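Local structure of proteasome accessory factor B/C (PafBC) (Paenarthrobacter aurescens, 6SJ9) at residues Ser92-Glu97 / Asp418-Val423; Val100-Ala105 / Gly392-Tyr397; Gly186-Gln191 / Ala234-Leu239. The protein probably acts as a DNA-binding transcriptional regulator of the bacterial DNA damage response, combining winged helix-turn-helix and WYL domains. All blocks are in the same frame, centred on the assembly; numbering follows the deposited sequence.

Interaction 1: residues Ser92-Glu97 / Asp418-Val423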
loop_
_atom_site.group_PDB
_atom_site.type_symbol
_atom_site.label_atom_id
_atom_site.label_comp_id
_atom_site.label_asym_id
_atom_site.label_seq_id
_atom_site.Cartn_x
_atom_site.Cartn_y
_atom_site.Cartn_z
ATOM N N SER A 92 7.956 3.445 18.971
ATOM C CA SER A 92 8.915 4.327 18.331
ATOM C C SER A 92 9.583 3.562 17.224
ATOM O O SER A 92 10.166 2.504 17.471
ATOM C CB SER A 92 9.968 4.829 19.302
ATOM O OG SER A 92 9.306 5.339 20.418
ATOM N N LEU A 93 9.532 4.107 16.019
ATOM C CA LEU A 93 10.004 3.387 14.853
ATOM C C LEU A 93 11.253 4.052 14.312
ATOM O O LEU A 93 11.334 5.276 14.267
ATOM C CB LEU A 93 8.915 3.343 13.767
ATOM C CG LEU A 93 7.664 2.549 14.159
ATOM C CD1 LEU A 93 6.652 2.506 13.026
ATOM C CD2 LEU A 93 8.080 1.139 14.577
ATOM N N THR A 94 12.240 3.243 13.947
ATOM C CA THR A 94 13.338 3.744 13.149
ATOM C C THR A 94 12.892 3.940 11.692
ATOM O O THR A 94 11.911 3.342 11.233
ATOM C CB THR A 94 14.498 2.772 13.168
ATOM O OG1 THR A 94 14.118 1.625 12.398
ATOM C CG2 THR A 94 14.877 2.385 14.643
ATOM N N PRO A 95 13.640 4.742 10.926
ATOM C CA PRO A 95 13.304 4.867 9.505
ATOM C C PRO A 95 13.254 3.536 8.769
ATOM O O PRO A 95 12.310 3.308 8.001
ATOM C CB PRO A 95 14.406 5.795 8.974
ATOM C CG PRO A 95 14.805 6.669 10.238
ATOM C CD PRO A 95 14.719 5.663 11.369
ATOM N N ALA A 96 14.187 2.623 9.027
ATOM C CA ALA A 96 14.115 1.316 8.405
ATOM C C ALA A 96 12.784 0.638 8.744
ATOM O O ALA A 96 12.033 0.246 7.843
ATOM C CB ALA A 96 15.307 0.445 8.819
ATOM N N GLU A 97 12.453 0.541 10.040
ATOM C CA GLU A 97 11.190 -0.069 10.453
ATOM C C GLU A 97 9.984 0.578 9.789
ATOM O O GLU A 97 9.022 -0.108 9.437
ATOM C CB GLU A 97 11.019 0.023 11.970
ATOM C CG GLU A 97 11.998 -0.802 12.693
ATOM C CD GLU A 97 11.957 -0.552 14.222
ATOM O OE1 GLU A 97 11.490 0.518 14.646
ATOM O OE2 GLU A 97 12.428 -1.440 14.962
ATOM N N ASP A 418 18.300 10.083 17.252
ATOM C CA ASP A 418 17.755 9.946 18.619
ATOM C C ASP A 418 16.473 10.755 18.799
ATOM O O ASP A 418 16.272 11.465 19.786
ATOM C CB ASP A 418 18.788 10.299 19.692
ATOM C CG ASP A 418 19.781 9.175 19.946
ATOM O OD1 ASP A 418 19.664 8.115 19.295
ATOM O OD2 ASP A 418 20.671 9.349 20.805
ATOM N N LEU A 419 15.581 10.583 17.832
ATOM C CA LEU A 419 14.275 11.226 17.791
ATOM C C LEU A 419 13.334 10.330 16.999
ATOM O O LEU A 419 12.627 10.787 16.099
ATOM C CB LEU A 419 14.337 12.624 17.173
ATOM C CG LEU A 419 15.189 13.780 17.689
ATOM C CD1 LEU A 419 15.269 14.879 16.646
ATOM C CD2 LEU A 419 14.516 14.316 18.940
ATOM N N ASN A 420 13.346 9.026 17.299
ATOM C CA ASN A 420 12.343 8.127 16.739
ATOM C C ASN A 420 10.972 8.762 16.920
ATOM O O ASN A 420 10.610 9.201 18.019
ATOM C CB ASN A 420 12.393 6.750 17.415
ATOM C CG ASN A 420 13.512 5.861 16.886
ATOM O OD1 ASN A 420 14.332 6.279 16.057
ATOM N ND2 ASN A 420 13.558 4.621 17.383
ATOM N N ARG A 421 10.220 8.810 15.836
ATOM C CA ARG A 421 8.893 9.396 15.860
ATOM C C ARG A 421 7.929 8.429 16.529
ATOM O O ARG A 421 7.783 7.295 16.054
ATOM C CB ARG A 421 8.463 9.739 14.437
ATOM C CG ARG A 421 9.674 9.858 13.506
ATOM C CD ARG A 421 9.392 10.573 12.196
ATOM N NE ARG A 421 8.999 11.967 12.419
ATOM C CZ ARG A 421 8.863 12.881 11.458
ATOM N NH1 ARG A 421 8.483 14.113 11.772
ATOM N NH2 ARG A 421 9.100 12.566 10.186
ATOM N N PRO A 422 7.285 8.804 17.638
ATOM C CA PRO A 422 6.337 7.866 18.239
ATOM C C PRO A 422 5.096 7.859 17.377
ATOM O O PRO A 422 4.733 8.856 16.745
ATOM C CB PRO A 422 6.062 8.458 19.627
ATOM C CG PRO A 422 7.248 9.333 19.898
ATOM C CD PRO A 422 7.621 9.908 18.554
ATOM N N VAL A 423 4.502 6.692 17.277
ATOM C CA VAL A 423 3.290 6.514 16.519
ATOM C C VAL A 423 2.324 5.720 17.375
ATOM O O VAL A 423 2.739 4.808 18.098
ATOM C CB VAL A 423 3.583 5.761 15.194
ATOM C CG1 VAL A 423 2.275 5.405 14.478
ATOM C CG2 VAL A 423 4.546 6.552 14.316
#
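N420 lays its flat amide against the backbone of L93 without hydrogen-bonding to it: N420 CG lies 3.5 Å from L93 O, and the contact is one of packing. CG stands anti to the carbonyl carbon of N420 (chi1 -80°), which carries the amide forward alongside T94, the two side chains pointing the same way. T94 CG2 approaches N420 ND2 at 3.8 Å. Nearer the backbone, S92 CB meets N420 CB at 3.6 Å. A short polar side chain suits this partly exposed place, since it can cover the turn from strand into helix. Beyond N420 the chain runs into a two-stranded antiparallel sheet, strand 90-93 with strand 421-424, in which S92 and P422 form a non-hydrogen-bonded pair with S92 CA and P422 CA 4.4 Å apart. A proline is tolerated there because that position asks no amide hydrogen of it towards S92; the ladder is bonded one step on, between V423 and V91. Straight after strand 90-93, helix 95-118 begins with a capping box. T94, the N-cap residue, takes E97 N on T94 OG1 at 3.1 Å, nearly straight at 170°, and E97 OE1 accepts T94 N in return at 2.9 Å, met from above the carboxylate plane. P95 fits the first turn, where a helix has no need of a backbone N-H donor. E97 is buried, and its carboxylate also engages K464 and S460 of helix 457-469; the salt bridge to K464 probably favours the ionised form of E97, and K464 also bonds S92 O.

Interaction 2: residues Val100-Ala105 / Gly392-Tyr397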
loop_
_atom_site.group_PDB
_atom_site.type_symbol
_atom_site.label_atom_id
_atom_site.label_comp_id
_atom_site.label_asym_id
_atom_site.label_seq_id
_atom_site.Cartn_x
_atom_site.Cartn_y
_atom_site.Cartn_z
ATOM N N VAL A 100 9.728 -0.566 6.051
ATOM C CA VAL A 100 9.173 -1.911 5.961
ATOM C C VAL A 100 7.680 -1.873 6.206
ATOM O O VAL A 100 6.879 -2.448 5.459
ATOM C CB VAL A 100 9.839 -2.829 6.989
ATOM C CG1 VAL A 100 9.062 -4.212 7.012
ATOM C CG2 VAL A 100 11.278 -2.988 6.682
ATOM N N LEU A 101 7.288 -1.138 7.238
ATOM C CA LEU A 101 5.884 -1.022 7.590
ATOM C C LEU A 101 5.069 -0.468 6.437
ATOM O O LEU A 101 3.871 -0.742 6.326
ATOM C CB LEU A 101 5.777 -0.142 8.823
ATOM C CG LEU A 101 4.487 -0.278 9.569
ATOM C CD1 LEU A 101 4.412 -1.684 10.051
ATOM C CD2 LEU A 101 4.547 0.686 10.674
ATOM N N LEU A 102 5.692 0.366 5.613
ATOM C CA LEU A 102 5.040 0.952 4.454
ATOM C C LEU A 102 4.709 -0.093 3.396
ATOM O O LEU A 102 3.618 -0.086 2.817
ATOM C CB LEU A 102 5.979 1.998 3.874
ATOM C CG LEU A 102 5.616 2.748 2.619
ATOM C CD1 LEU A 102 4.151 3.140 2.691
ATOM C CD2 LEU A 102 6.519 4.016 2.598
ATOM N N LEU A 103 5.613 -1.034 3.180
ATOM C CA LEU A 103 5.338 -2.099 2.229
ATOM C C LEU A 103 4.237 -2.990 2.793
ATOM O O LEU A 103 3.341 -3.406 2.068
ATOM C CB LEU A 103 6.636 -2.876 1.939
ATOM C CG LEU A 103 6.537 -3.948 0.899
ATOM C CD1 LEU A 103 5.921 -3.432 -0.346
ATOM C CD2 LEU A 103 7.955 -4.583 0.658
ATOM N N ALA A 104 4.291 -3.251 4.103
ATOM C CA ALA A 104 3.281 -4.077 4.735
ATOM C C ALA A 104 1.885 -3.472 4.574
ATOM O O ALA A 104 0.913 -4.184 4.350
ATOM C CB ALA A 104 3.621 -4.232 6.230
ATOM N N ALA A 105 1.768 -2.165 4.722
ATOM C CA ALA A 105 0.460 -1.527 4.591
ATOM C C ALA A 105 -0.059 -1.667 3.186
ATOM O O ALA A 105 -1.276 -1.801 2.978
ATOM C CB ALA A 105 0.562 -0.029 4.988
ATOM N N GLY A 392 2.392 6.681 -1.850
ATOM C CA GLY A 392 1.524 7.286 -0.887
ATOM C C GLY A 392 1.541 6.447 0.360
ATOM O O GLY A 392 2.268 5.452 0.483
ATOM N N LEU A 393 0.764 6.914 1.341
ATOM C CA LEU A 393 0.655 6.290 2.651
ATOM C C LEU A 393 -0.719 5.643 2.740
ATOM O O LEU A 393 -1.729 6.345 2.574
ATOM C CB LEU A 393 0.852 7.322 3.768
ATOM C CG LEU A 393 2.171 8.107 3.592
ATOM C CD1 LEU A 393 2.432 9.040 4.738
ATOM C CD2 LEU A 393 3.397 7.195 3.391
ATOM N N PRO A 394 -0.833 4.333 2.921
ATOM C CA PRO A 394 -2.164 3.745 3.096
ATOM C C PRO A 394 -2.828 4.284 4.361
ATOM O O PRO A 394 -2.210 4.930 5.220
ATOM C CB PRO A 394 -1.901 2.230 3.152
ATOM C CG PRO A 394 -0.610 2.032 2.417
ATOM C CD PRO A 394 0.214 3.302 2.724
ATOM N N GLU A 395 -4.103 3.952 4.505
ATOM C CA GLU A 395 -4.787 4.340 5.721
ATOM C C GLU A 395 -4.224 3.559 6.895
ATOM O O GLU A 395 -3.745 2.430 6.755
ATOM C CB GLU A 395 -6.290 4.090 5.619
ATOM C CG GLU A 395 -7.061 4.898 6.650
ATOM C CD GLU A 395 -7.955 4.018 7.510
ATOM O OE1 GLU A 395 -9.180 3.996 7.260
ATOM O OE2 GLU A 395 -7.429 3.329 8.415
ATOM N N GLY A 396 -4.249 4.200 8.056
ATOM C CA GLY A 396 -3.683 3.639 9.250
ATOM C C GLY A 396 -2.174 3.700 9.307
ATOM O O GLY A 396 -1.603 3.291 10.324
ATOM N N TYR A 397 -1.455 4.165 8.141
ATOM C CA TYR A 397 -0.017 4.424 8.153
ATOM C C TYR A 397 0.167 5.918 8.435
ATOM O O TYR A 397 -0.430 6.742 7.732
ATOM C CB TYR A 397 0.638 4.053 6.809
ATOM C CG TYR A 397 2.163 4.076 6.887
ATOM C CD1 TYR A 397 2.869 2.977 7.374
ATOM C CD2 TYR A 397 2.887 5.231 6.574
ATOM C CE1 TYR A 397 4.258 3.004 7.484
ATOM C CE2 TYR A 397 4.278 5.270 6.689
ATOM C CZ TYR A 397 4.960 4.153 7.160
ATOM O OH TYR A 397 6.341 4.180 7.294
#
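A type II beta turn, P394 to Y397, in the loop between helix 378-389 and strand 404-407, packs against helix 95-118 through the residues at its two ends. P394 drives its ring at A105: A105 CB sits 3.5 Å from P394 CG, tighter than ordinary van der Waals contact, and the small methyl of alanine lets the loop come this close to the helix. On the preceding helical turn L102 reaches across the proline at about a right angle, L102 CD1 lying 3.9 Å from P394 CD and 4.2 Å from L393 CD2, and the same methyl rests 3.7 Å from G392 O. The turn closes with Y397 N bonded to P394 O, and G396, at positive phi, fills the third position where glycine is favoured. This loop belongs to the PafC helix-turn-helix region, so the contact joins that region to a helix nearly three hundred residues earlier in the chain. Y397 carries the aromatic part of the contact. With CG anti to the backbone N (chi1 -170°) its ring reaches the helix, Y397 CE1 coming within 3.5 Å of L102 N, while L101 CB lies at the ring edge in its plane, 3.7 Å from Y397 CE1. Its hydroxyl bonds S98 O one turn back, giving the buried polar end a partner; tyrosine thus combines a flat apolar body with a polar tip. With an alanine in place of Y397, L101 and L102 would probably lose their aromatic neighbour and S98 O its hydroxyl partner. Helix 427-441 also packs on this helix, L433 touching A105 and L437 touching A104.

Interaction 3: residues Gly186-Gln191 / Ala234-Leu239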
loop_
_atom_site.group_PDB
_atom_site.type_symbol
_atom_site.label_atom_id
_atom_site.label_comp_id
_atom_site.label_asym_id
_atom_site.label_seq_id
_atom_site.Cartn_x
_atom_site.Cartn_y
_atom_site.Cartn_z
ATOM N N GLY A 186 11.563 15.552 -3.052
ATOM C CA GLY A 186 11.592 15.351 -1.618
ATOM C C GLY A 186 10.205 15.213 -1.034
ATOM O O GLY A 186 9.213 15.687 -1.601
ATOM N N SER A 187 10.140 14.521 0.095
ATOM C CA SER A 187 8.889 14.265 0.788
ATOM C C SER A 187 9.012 14.815 2.193
ATOM O O SER A 187 9.954 14.478 2.906
ATOM C CB SER A 187 8.607 12.765 0.853
ATOM O OG SER A 187 7.290 12.573 1.264
ATOM N N ARG A 188 8.150 15.737 2.549
ATOM C CA ARG A 188 7.992 16.097 3.952
ATOM C C ARG A 188 6.516 16.225 4.260
ATOM O O ARG A 188 5.768 16.836 3.491
ATOM C CB ARG A 188 8.786 17.321 4.384
ATOM C CG ARG A 188 10.187 16.906 4.773
ATOM C CD ARG A 188 11.200 17.924 4.355
ATOM N NE ARG A 188 12.580 17.569 4.702
ATOM C CZ ARG A 188 13.230 16.458 4.328
ATOM N NH1 ARG A 188 12.629 15.513 3.583
ATOM N NH2 ARG A 188 14.510 16.305 4.685
ATOM N N PHE A 189 6.123 15.659 5.410
ATOM C CA PHE A 189 4.735 15.644 5.872
ATOM C C PHE A 189 3.854 14.830 4.924
ATOM O O PHE A 189 2.666 15.125 4.751
ATOM C CB PHE A 189 4.204 17.075 5.992
ATOM C CG PHE A 189 5.229 18.052 6.510
ATOM C CD1 PHE A 189 5.742 17.941 7.793
ATOM C CD2 PHE A 189 5.703 19.077 5.696
ATOM C CE1 PHE A 189 6.698 18.849 8.266
ATOM C CE2 PHE A 189 6.663 19.987 6.151
ATOM C CZ PHE A 189 7.156 19.873 7.444
ATOM N N GLY A 190 4.421 13.766 4.343
ATOM C CA GLY A 190 3.723 12.949 3.372
ATOM C C GLY A 190 3.649 13.520 1.960
ATOM O O GLY A 190 3.320 12.775 1.034
ATOM N N GLN A 191 4.011 14.793 1.751
ATOM C CA GLN A 191 3.791 15.485 0.480
ATOM C C GLN A 191 5.097 15.713 -0.275
ATOM O O GLN A 191 6.123 16.055 0.325
ATOM C CB GLN A 191 3.109 16.842 0.740
ATOM C CG GLN A 191 1.697 16.715 1.328
ATOM C CD GLN A 191 0.853 15.702 0.546
ATOM O OE1 GLN A 191 0.689 14.547 0.970
ATOM N NE2 GLN A 191 0.324 16.128 -0.607
ATOM N N ALA A 234 18.875 19.657 3.668
ATOM C CA ALA A 234 18.824 20.937 4.366
ATOM C C ALA A 234 17.832 21.888 3.710
ATOM O O ALA A 234 17.173 22.677 4.402
ATOM C CB ALA A 234 20.213 21.576 4.407
ATOM N N GLU A 235 17.710 21.824 2.380
ATOM C CA GLU A 235 16.773 22.696 1.676
ATOM C C GLU A 235 15.323 22.365 2.035
ATOM O O GLU A 235 14.505 23.267 2.268
ATOM C CB GLU A 235 16.999 22.568 0.170
ATOM C CG GLU A 235 16.251 23.582 -0.617
ATOM C CD GLU A 235 16.719 24.972 -0.268
ATOM O OE1 GLU A 235 17.955 25.166 -0.142
ATOM O OE2 GLU A 235 15.857 25.860 -0.110
ATOM N N LEU A 236 14.999 21.069 2.108
ATOM C CA LEU A 236 13.642 20.620 2.386
ATOM C C LEU A 236 13.302 20.737 3.877
ATOM O O LEU A 236 12.174 21.101 4.236
ATOM C CB LEU A 236 13.482 19.169 1.913
ATOM C CG LEU A 236 13.530 18.745 0.435
ATOM C CD1 LEU A 236 14.248 17.396 0.265
ATOM C CD2 LEU A 236 12.121 18.641 -0.136
ATOM N N ASP A 237 14.283 20.469 4.753
ATOM C CA ASP A 237 14.098 20.687 6.185
ATOM C C ASP A 237 13.679 22.118 6.492
ATOM O O ASP A 237 12.899 22.345 7.421
ATOM C CB ASP A 237 15.395 20.364 6.949
ATOM C CG ASP A 237 15.592 18.864 7.223
ATOM O OD1 ASP A 237 14.706 18.054 6.865
ATOM O OD2 ASP A 237 16.645 18.502 7.806
ATOM N N GLU A 238 14.160 23.095 5.722
ATOM C CA GLU A 238 13.715 24.460 5.980
ATOM C C GLU A 238 12.229 24.655 5.664
ATOM O O GLU A 238 11.645 25.660 6.066
ATOM C CB GLU A 238 14.609 25.461 5.236
ATOM C CG GLU A 238 14.295 26.895 5.635
ATOM C CD GLU A 238 15.311 27.927 5.173
ATOM O OE1 GLU A 238 16.323 27.556 4.523
ATOM O OE2 GLU A 238 15.113 29.111 5.546
ATOM N N LEU A 239 11.597 23.719 4.960
ATOM C CA LEU A 239 10.171 23.837 4.679
ATOM C C LEU A 239 9.373 23.854 5.983
ATOM O O LEU A 239 9.669 23.119 6.929
ATOM C CB LEU A 239 9.702 22.687 3.782
ATOM C CG LEU A 239 9.987 22.843 2.296
ATOM C CD1 LEU A 239 9.355 21.675 1.559
ATOM C CD2 LEU A 239 9.420 24.181 1.812
#
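R188 grips D237 side-on in a salt bridge that uses two nitrogens and a single oxygen: R188 NH2 lies 2.8 Å and R188 NE 3.1 Å from D237 OD1. The bonds are bent, at 140° and 135°, and the guanidinium and carboxylate planes stand 34° apart, both nitrogens reaching OD1 from one face of the carboxylate. The bridge ties strand 175-188 of the WYL domain sheet, where it enters a type I' turn running from R188 to Q191, to the helix 232-237. The remaining nitrogen, R188 NH1, folds back to S187 O at 2.9 Å, meeting the oxygen from above its carbonyl plane; this helps fix the rotation of the guanidinium, and NH2 has a further weak bond to Q405. Arginine suits the place because its planar head offers N-H groups around the edge and a flat face, poor in hydrogen-bonding groups, on which a carbon can pack. L236 uses that face: L236 CB sits over the guanidinium 3.3 Å from R188 NE, the two side chains crossing at about a right angle. Two residues earlier on the strand, G186 packs against the branched end of L236, with G186 CA 3.6 Å from L236 CD2, and a CB on this residue would run into that methyl, so glycine fits. Y193 of the neighbouring strand 191-198 touches both L236 and L239. At the turn R188 CB lies over one face of the F189 ring, toward its rim, and the ring edge at F189 CZ comes 4.1 Å from L239 O.

In the fold
Interactions 1 and 2 share helix 95-118, the first at its capped start and the second along its opening turns, and they meet where L93 CD1 lies 3.6 Å from L101 CD2. Both bring parts of the PafC helix-turn-helix region to this helix, yet interaction 1 is a surface contact with polar side chains and a short sheet, whereas interaction 2 is buried, apolar and close to the centre of the chain. Interaction 3, partly buried, shares none of these elements: it rests on a salt bridge from a strand of the first WYL region to the helix 232-237, its centre about 17 Å from that of interaction 1 and about 19 Å from that of interaction 2. In sequence the three are nested, 3 inside 2 inside 1.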